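Local coordinates for putative cell invasion protein with MAC/Perforin domain (Bacteroides thetaiotaomicron VPI-5482, PDB 3KK7) that is of unproven function but belongs to the membrane-attack complex/perforin family and may take part in cell invasion, at residues G65-G70 against F137-T142; L408-P413 against N472-K477. All blocks are in the same frame, centred on the assembly; numbering follows the deposited sequence.

The two contacts follow one another along the chain, contact 1 being complete before contact 2 begins, and they lie on opposite sides of the chain's centre, their own centres about 45 Å apart and their nearest atoms about 31 Å apart. They share no sheet. Contact 1 belongs to the MACPF region, where a loop between strands 58-60 and 75-76 is bound to helix 133-146 near the large antiparallel sheet. Contact 2 belongs to the D2 domain, where strands 407-411 and 468-472 of a separate mixed sheet give way to loop. Each therefore fastens a loop within its own part of an elongated, multidomain molecule.

Contact 1 of 2, residues G65-G70 against F137-T142; sequences GTSIIG and FGRQKT
Ser67 OG is held from two directions: it accepts from Arg139 NE at 2.9 Å and donates to Thr66 O at 2.6 Å, the latter in the carbonyl plane and on a lone pair. Arg139 NH2 adds a bond of 2.8 Å to Ser67 O, so one edge of the guanidinium spans the hydroxyl and the carbonyl of a single residue. Both acceptors lie close to the guanidinium plane, with N-H...O angles of 158° at NE and 160° at NH2, although NH2 stands above the plane of the carbonyl it meets. Arginine suits the place because its NE and NH2 point the same way. Its chain leaves the helix with CG anti to the backbone N (chi1 170°), then folds at chi2 and chi3, which brings the guanidinium back alongside the loop.

A small residue is apt at Ser67, since its CB rests 3.6 Å from Arg139 CA, close against the helix backbone beside Gly138. One turn further on, Thr142 OG1 lies within hydrogen-bonding distance of both Thr66 O, at 3.1 Å, and the helix carbonyl Gly138 O. Thr66 steadies its own loop through an ST turn, OG1 accepting from Ile68 N, and its OG1 is hydrogen-bonded to Asp71 OD2.

Arg139 NH1 meets Glu161 in a salt bridge and Tyr108 in a hydrogen bond. Ile68 packs on Arg221, Ser223 and Leu225, and Arg139 also touches Leu225, so loop and helix 133-146 pack together on the large antiparallel sheet of the MACPF domain, beside strand 220-230, with Glu161 reaching in from strand 157-173.

Contact 2 of 2, residues L408-P413 against N472-K477; sequences LIFSNP and NNVDEK
Ser411 holds residues 472-477 through both its backbone and its side chain. Its carbonyl O accepts from Asn473 N at 3.2 Å, with a moderately bent N-H...O angle of 143°, and its OG donates to Asn472 OD1 at 3.1 Å, tilted somewhat from the plane of the amide carbonyl. A weak hydrogen bond with Ile471 O also involves this OG. The Ser411 carbonyl is approached as well by Asn472 CA, a CA-H...O contact of 3.5 Å. Serine is short enough to bond to a side chain directly beside it, and an asparagine carbonyl can receive that hydroxyl without bringing in a charge.

Further along, the Pro413 ring lies against the two asparagines: its CB is 3.9 Å from Asn472 CG, while Pro413 CD lies 3.1 Å from Asn473 OD1. Proline, whose nitrogen carries no hydrogen, offers these amides a compact apolar surface.

On the other side of the serine, Val474 packs on Phe410. Its CG1 makes a CH-pi contact with the ring, 3.8 Å from the centroid and displaced toward the rim, and CG2 lies 3.8 Å from Phe410 CD1. With CG1 anti to the backbone N (chi1 161°), both methyls lie over the same face, CG1 above the CD2-CE2 side and CG2 near CG and CD1. Glu476 comes next, OE2 standing 3.4 Å from Phe410 CE2, while its OE1 forms a salt bridge with Lys443.

Neutral hydrogen bonds thus join residue 411 to residues 472-473, where the parallel neighbours 407-411 and 468-472 of the mixed D2 sheet give way to loop, and apolar packing takes over where the chain leaves the sheet. The salt bridge to Lys443 probably balances the charge of the carboxylate lying against the buried phenylalanine.

Contact 1 of 2, residues G65-G70 against F137-T142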
# COMPACT_ATOMS: atom_id res chain seq x y z
N GLY A 65 1.61 12.44 1.55
CA GLY A 65 1.91 12.93 2.90
C GLY A 65 2.82 14.14 2.84
O GLY A 65 3.00 14.73 1.80
N THR A 66 3.39 14.47 3.98
CA THR A 66 4.32 15.59 4.07
C THR A 66 5.71 15.28 3.46
O THR A 66 6.47 16.20 3.18
CB THR A 66 4.53 15.95 5.52
OG1 THR A 66 5.27 14.88 6.18
CG2 THR A 66 3.17 16.21 6.20
N SER A 67 6.03 13.99 3.30
CA SER A 67 7.30 13.49 2.75
C SER A 67 8.42 13.49 3.80
O SER A 67 9.56 13.17 3.48
CB SER A 67 7.75 14.24 1.49
OG SER A 67 8.53 15.36 1.82
N ILE A 68 8.09 13.85 5.04
CA ILE A 68 9.02 13.71 6.14
C ILE A 68 8.78 12.31 6.70
O ILE A 68 7.69 11.99 7.17
CB ILE A 68 8.84 14.75 7.21
CG1 ILE A 68 8.89 16.16 6.61
CG2 ILE A 68 9.94 14.61 8.25
CD1 ILE A 68 10.23 16.57 6.02
N ILE A 69 9.82 11.49 6.62
CA ILE A 69 9.77 10.09 7.02
C ILE A 69 9.49 9.97 8.52
O ILE A 69 10.24 10.49 9.34
CB ILE A 69 11.11 9.39 6.73
CG1 ILE A 69 11.44 9.47 5.23
CG2 ILE A 69 11.05 7.93 7.19
CD1 ILE A 69 12.93 9.31 4.96
N GLY A 70 8.41 9.28 8.85
CA GLY A 70 8.05 9.03 10.24
C GLY A 70 7.25 10.13 10.92
O GLY A 70 6.93 10.02 12.10
N PHE A 137 8.31 11.61 -5.68
CA PHE A 137 7.35 12.58 -6.18
C PHE A 137 6.85 13.49 -5.06
O PHE A 137 6.79 14.69 -5.22
CB PHE A 137 6.16 11.86 -6.85
CG PHE A 137 5.04 12.81 -7.29
CD1 PHE A 137 5.13 13.48 -8.51
CD2 PHE A 137 3.94 13.04 -6.48
CE1 PHE A 137 4.14 14.36 -8.91
CE2 PHE A 137 2.94 13.92 -6.87
CZ PHE A 137 3.04 14.58 -8.09
N GLY A 138 6.51 12.91 -3.92
CA GLY A 138 6.02 13.65 -2.77
C GLY A 138 7.04 14.61 -2.22
O GLY A 138 6.72 15.72 -1.82
N ARG A 139 8.30 14.21 -2.21
CA ARG A 139 9.30 15.11 -1.69
C ARG A 139 9.39 16.31 -2.62
O ARG A 139 9.32 17.45 -2.15
CB ARG A 139 10.66 14.42 -1.47
CG ARG A 139 11.85 15.35 -1.14
CD ARG A 139 11.59 16.20 0.08
NE ARG A 139 11.39 15.41 1.30
CZ ARG A 139 12.36 15.02 2.12
NH1 ARG A 139 13.65 15.28 1.86
NH2 ARG A 139 12.04 14.33 3.20
N GLN A 140 9.48 16.07 -3.93
CA GLN A 140 9.59 17.15 -4.90
C GLN A 140 8.38 18.07 -4.82
O GLN A 140 8.51 19.27 -4.94
CB GLN A 140 9.72 16.65 -6.34
CG GLN A 140 9.90 17.81 -7.34
CD GLN A 140 10.24 17.39 -8.75
OE1 GLN A 140 10.17 16.22 -9.11
NE2 GLN A 140 10.60 18.35 -9.57
N LYS A 141 7.20 17.49 -4.66
CA LYS A 141 5.97 18.26 -4.55
C LYS A 141 6.04 19.22 -3.33
O LYS A 141 5.72 20.40 -3.44
CB LYS A 141 4.77 17.30 -4.49
CG LYS A 141 3.43 17.96 -4.23
CD LYS A 141 2.25 16.98 -4.42
CE LYS A 141 0.90 17.63 -4.09
NZ LYS A 141 0.75 17.99 -2.63
N THR A 142 6.52 18.70 -2.21
CA THR A 142 6.71 19.49 -1.02
C THR A 142 7.74 20.58 -1.23
O THR A 142 7.51 21.73 -0.86
CB THR A 142 7.15 18.60 0.19
OG1 THR A 142 6.19 17.57 0.39
CG2 THR A 142 7.27 19.43 1.47

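Contact 2 of 2, residues L408-P413 against N472-K477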
# COMPACT_ATOMS: atom_id res chain seq x y z
N LEU A 408 -10.33 -14.61 -12.58
CA LEU A 408 -10.29 -15.90 -11.90
C LEU A 408 -10.62 -16.99 -12.92
O LEU A 408 -11.79 -17.31 -13.18
CB LEU A 408 -11.24 -15.91 -10.69
CG LEU A 408 -11.17 -14.68 -9.76
CD1 LEU A 408 -12.15 -14.79 -8.58
CD2 LEU A 408 -9.75 -14.51 -9.26
N ILE A 409 -9.56 -17.54 -13.50
CA ILE A 409 -9.64 -18.63 -14.48
C ILE A 409 -10.06 -19.90 -13.76
O ILE A 409 -9.38 -20.32 -12.85
CB ILE A 409 -8.25 -18.91 -15.13
CG1 ILE A 409 -7.60 -17.64 -15.68
CG2 ILE A 409 -8.37 -19.90 -16.26
CD1 ILE A 409 -6.13 -17.82 -16.03
N PHE A 410 -11.18 -20.49 -14.18
CA PHE A 410 -11.65 -21.80 -13.66
C PHE A 410 -11.04 -22.90 -14.54
O PHE A 410 -11.65 -23.36 -15.51
CB PHE A 410 -13.16 -21.92 -13.73
CG PHE A 410 -13.92 -20.94 -12.87
CD1 PHE A 410 -13.30 -19.96 -12.13
CD2 PHE A 410 -15.29 -20.99 -12.83
CE1 PHE A 410 -14.05 -19.07 -11.35
CE2 PHE A 410 -16.04 -20.11 -12.06
CZ PHE A 410 -15.41 -19.16 -11.32
N SER A 411 -9.84 -23.32 -14.19
CA SER A 411 -9.07 -24.24 -15.03
C SER A 411 -9.43 -25.68 -14.82
O SER A 411 -9.99 -26.04 -13.77
CB SER A 411 -7.58 -24.05 -14.77
OG SER A 411 -7.38 -23.50 -13.47
N ASN A 412 -9.11 -26.50 -15.83
CA ASN A 412 -9.27 -27.96 -15.80
C ASN A 412 -7.86 -28.56 -15.79
O ASN A 412 -7.23 -28.67 -16.84
CB ASN A 412 -10.07 -28.47 -17.02
CG ASN A 412 -11.44 -27.75 -17.20
OD1 ASN A 412 -11.68 -26.66 -16.63
ND2 ASN A 412 -12.34 -28.35 -18.02
N PRO A 413 -7.36 -28.94 -14.61
CA PRO A 413 -5.96 -29.35 -14.54
C PRO A 413 -5.67 -30.62 -15.34
O PRO A 413 -4.52 -30.87 -15.70
CB PRO A 413 -5.72 -29.53 -13.04
CG PRO A 413 -7.06 -29.87 -12.48
CD PRO A 413 -8.06 -29.13 -13.32
N ASN A 472 -8.30 -24.44 -9.93
CA ASN A 472 -8.60 -25.76 -10.52
C ASN A 472 -9.88 -26.34 -9.96
O ASN A 472 -10.23 -26.07 -8.82
CB ASN A 472 -7.50 -26.76 -10.23
CG ASN A 472 -6.18 -26.39 -10.84
OD1 ASN A 472 -6.12 -25.84 -11.95
ND2 ASN A 472 -5.09 -26.72 -10.14
N ASN A 473 -10.54 -27.16 -10.77
CA ASN A 473 -11.69 -27.93 -10.31
C ASN A 473 -12.75 -27.08 -9.63
O ASN A 473 -13.28 -27.47 -8.58
CB ASN A 473 -11.21 -29.02 -9.34
CG ASN A 473 -10.06 -29.82 -9.90
OD1 ASN A 473 -10.01 -30.08 -11.10
ND2 ASN A 473 -9.14 -30.23 -9.03
N VAL A 474 -13.05 -25.92 -10.20
CA VAL A 474 -14.10 -25.08 -9.64
C VAL A 474 -15.40 -25.80 -9.89
O VAL A 474 -15.63 -26.29 -10.99
CB VAL A 474 -14.16 -23.68 -10.24
CG1 VAL A 474 -15.52 -23.06 -9.98
CG2 VAL A 474 -13.04 -22.82 -9.67
N ASP A 475 -16.22 -25.89 -8.85
CA ASP A 475 -17.48 -26.61 -8.90
C ASP A 475 -18.45 -25.94 -7.92
O ASP A 475 -18.39 -26.13 -6.71
CB ASP A 475 -17.27 -28.10 -8.59
CG ASP A 475 -18.59 -28.92 -8.55
OD1 ASP A 475 -19.70 -28.36 -8.34
OD2 ASP A 475 -18.50 -30.15 -8.70
N GLU A 476 -19.36 -25.16 -8.50
CA GLU A 476 -20.34 -24.42 -7.74
C GLU A 476 -21.20 -25.32 -6.84
O GLU A 476 -21.76 -24.81 -5.86
CB GLU A 476 -21.22 -23.62 -8.70
CG GLU A 476 -20.53 -22.40 -9.33
CD GLU A 476 -19.52 -22.74 -10.42
OE1 GLU A 476 -19.69 -23.78 -11.06
OE2 GLU A 476 -18.55 -21.96 -10.63
N LYS A 477 -21.28 -26.62 -7.13
CA LYS A 477 -22.12 -27.54 -6.35
C LYS A 477 -21.50 -27.97 -5.03
O LYS A 477 -22.22 -28.42 -4.13
CB LYS A 477 -22.47 -28.83 -7.12
CG LYS A 477 -23.03 -28.63 -8.52
CD LYS A 477 -23.72 -29.91 -9.02
CE LYS A 477 -23.65 -30.08 -10.54
NZ LYS A 477 -22.30 -30.56 -10.98